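Long-range contact in phenol hydroxylase component phN (Pseudomonas stutzeri, PDB 3U52), which probably hydroxylates phenol and related aromatic compounds, using molecular oxygen activated at a carboxylate-bridged diiron centre within a helical bundle: residues 91-96 with 283-288. Sequence-based numbering, arbitrary orientation.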
loop_
_atom_site.group_PDB
_atom_site.type_symbol
_atom_site.label_atom_id
_atom_site.label_comp_id
_atom_site.label_asym_id
_atom_site.label_seq_id
_atom_site.Cartn_x
_atom_site.Cartn_y
_atom_site.Cartn_z
ATOM N N ALA A 91 -23.262 6.562 -9.545
ATOM C CA ALA A 91 -22.649 6.161 -10.803
ATOM C C ALA A 91 -22.536 7.337 -11.807
ATOM O O ALA A 91 -21.706 7.251 -12.720
ATOM C CB ALA A 91 -23.378 5.015 -11.422
ATOM N N ARG A 92 -23.320 8.419 -11.626
ATOM C CA ARG A 92 -23.177 9.614 -12.484
ATOM C C ARG A 92 -21.724 10.077 -12.443
ATOM O O ARG A 92 -21.197 10.608 -13.427
ATOM C CB ARG A 92 -24.077 10.795 -12.059
ATOM C CG ARG A 92 -25.581 10.576 -12.350
ATOM C CD ARG A 92 -26.456 11.787 -11.902
ATOM N NE ARG A 92 -26.204 12.129 -10.495
ATOM C CZ ARG A 92 -26.602 13.246 -9.864
ATOM N NH1 ARG A 92 -27.279 14.197 -10.519
ATOM N NH2 ARG A 92 -26.304 13.432 -8.565
ATOM N N TYR A 93 -21.083 9.900 -11.283
ATOM C CA TYR A 93 -19.701 10.370 -11.066
ATOM C C TYR A 93 -18.748 9.739 -12.065
ATOM O O TYR A 93 -17.762 10.370 -12.445
ATOM C CB TYR A 93 -19.230 10.051 -9.616
ATOM C CG TYR A 93 -17.714 10.199 -9.431
ATOM C CD1 TYR A 93 -17.122 11.463 -9.171
ATOM C CD2 TYR A 93 -16.864 9.105 -9.564
ATOM C CE1 TYR A 93 -15.740 11.589 -9.011
ATOM C CE2 TYR A 93 -15.494 9.221 -9.415
ATOM C CZ TYR A 93 -14.937 10.437 -9.128
ATOM O OH TYR A 93 -13.557 10.480 -9.022
ATOM N N VAL A 94 -18.998 8.496 -12.486
ATOM C CA VAL A 94 -18.043 7.790 -13.335
ATOM C C VAL A 94 -17.895 8.512 -14.720
ATOM O O VAL A 94 -16.851 8.397 -15.372
ATOM C CB VAL A 94 -18.394 6.326 -13.476
ATOM C CG1 VAL A 94 -17.363 5.552 -14.347
ATOM C CG2 VAL A 94 -18.521 5.697 -12.071
ATOM N N ASN A 95 -18.898 9.293 -15.102
ATOM C CA ASN A 95 -18.793 10.115 -16.308
ATOM C C ASN A 95 -17.634 11.108 -16.338
ATOM O O ASN A 95 -17.100 11.370 -17.407
ATOM C CB ASN A 95 -20.142 10.740 -16.615
ATOM C CG ASN A 95 -21.186 9.651 -16.915
ATOM O OD1 ASN A 95 -21.148 9.033 -17.965
ATOM N ND2 ASN A 95 -22.051 9.368 -15.958
ATOM N N ALA A 96 -17.220 11.582 -15.171
ATOM C CA ALA A 96 -16.049 12.411 -15.047
ATOM C C ALA A 96 -14.836 11.582 -15.416
ATOM O O ALA A 96 -13.926 12.095 -16.046
ATOM C CB ALA A 96 -15.923 12.908 -13.681
ATOM N N MET A 283 -20.948 17.137 -13.430
ATOM C CA MET A 283 -20.720 15.705 -13.379
ATOM C C MET A 283 -20.431 15.152 -11.973
ATOM O O MET A 283 -20.533 13.936 -11.768
ATOM C CB MET A 283 -19.652 15.259 -14.366
ATOM C CG MET A 283 -19.969 15.553 -15.848
ATOM S SD MET A 283 -18.641 14.740 -16.733
ATOM C CE MET A 283 -19.301 14.456 -18.335
ATOM N N LEU A 284 -20.077 16.021 -11.029
ATOM C CA LEU A 284 -19.810 15.568 -9.655
ATOM C C LEU A 284 -21.090 15.611 -8.794
ATOM O O LEU A 284 -21.668 16.685 -8.629
ATOM C CB LEU A 284 -18.698 16.413 -9.005
ATOM C CG LEU A 284 -17.340 16.520 -9.722
ATOM C CD1 LEU A 284 -16.446 17.535 -9.016
ATOM C CD2 LEU A 284 -16.648 15.146 -9.825
ATOM N N PRO A 285 -21.561 14.435 -8.297
ATOM C CA PRO A 285 -22.715 14.405 -7.388
ATOM C C PRO A 285 -22.533 15.291 -6.146
ATOM O O PRO A 285 -23.432 16.107 -5.845
ATOM C CB PRO A 285 -22.841 12.909 -7.023
ATOM C CG PRO A 285 -22.335 12.200 -8.254
ATOM C CD PRO A 285 -21.143 13.056 -8.689
ATOM N N ASN A 286 -21.385 15.145 -5.456
ATOM C CA ASN A 286 -20.984 16.092 -4.397
ATOM C C ASN A 286 -20.027 17.131 -4.935
ATOM O O ASN A 286 -18.957 16.766 -5.451
ATOM C CB ASN A 286 -20.384 15.374 -3.159
ATOM C CG ASN A 286 -21.279 14.243 -2.673
ATOM O OD1 ASN A 286 -22.501 14.404 -2.626
ATOM N ND2 ASN A 286 -20.701 13.102 -2.348
ATOM N N LYS A 287 -20.404 18.414 -4.772
ATOM C CA LYS A 287 -19.694 19.536 -5.371
ATOM C C LYS A 287 -18.520 19.952 -4.498
ATOM O O LYS A 287 -18.618 19.913 -3.267
ATOM C CB LYS A 287 -20.615 20.767 -5.550
ATOM C CG LYS A 287 -21.976 20.523 -6.220
ATOM C CD LYS A 287 -21.876 20.057 -7.713
ATOM C CE LYS A 287 -23.266 19.609 -8.222
ATOM N NZ LYS A 287 -23.152 18.965 -9.611
ATOM N N VAL A 288 -17.427 20.358 -5.130
ATOM C CA VAL A 288 -16.243 20.886 -4.429
ATOM C C VAL A 288 -16.371 22.421 -4.328
ATOM O O VAL A 288 -16.393 23.010 -3.241
ATOM C CB VAL A 288 -14.909 20.521 -5.165
ATOM C CG1 VAL A 288 -13.672 20.985 -4.330
ATOM C CG2 VAL A 288 -14.823 19.036 -5.417
#
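Tyr93 meets Leu284 at the edge of its ring and Pro285 at its base: Leu284 CD2 lies 3.8 Å from both Tyr93 CD1 and CE1, and Pro285 CD packs 3.7 Å from Tyr93 CB, both near the ring plane. With CG anti to the backbone N (chi1 166°), the ring and Leu284 extend side by side, and the Tyr93 hydroxyl is hydrogen-bonded to Asp219. Arg92 and Pro285 pass antiparallel; Arg92 NH2 comes within 3.8 Å of Pro285 CB, an oblique approach, while NH1 forms a salt bridge with Glu357, which also pairs with Lys287.

Met283, extended beyond CG, lays SD 3.8 Å from Asn95 O and CE 4.2 Å from Asn95 CB. Cutting Met283 back to an alanine would probably leave a gap beside Asn95 and Phe348. Asn95 ND2 in turn donates to Arg92 O (2.9 Å), tilted 35° from the carbonyl plane, on the same face as Asn95 N.

Met283 O is buried without a polar partner, 3.7 Å from Tyr93 CA. With no direct hydrogen bonding between the segments, apolar packing of Tyr93 on Leu284 and Pro285, and of Ala96 on Met283, joins residues 91-96, which run into helix 94-103, to the loop after helix 254-283, while the shared Glu357 links their charged side chains.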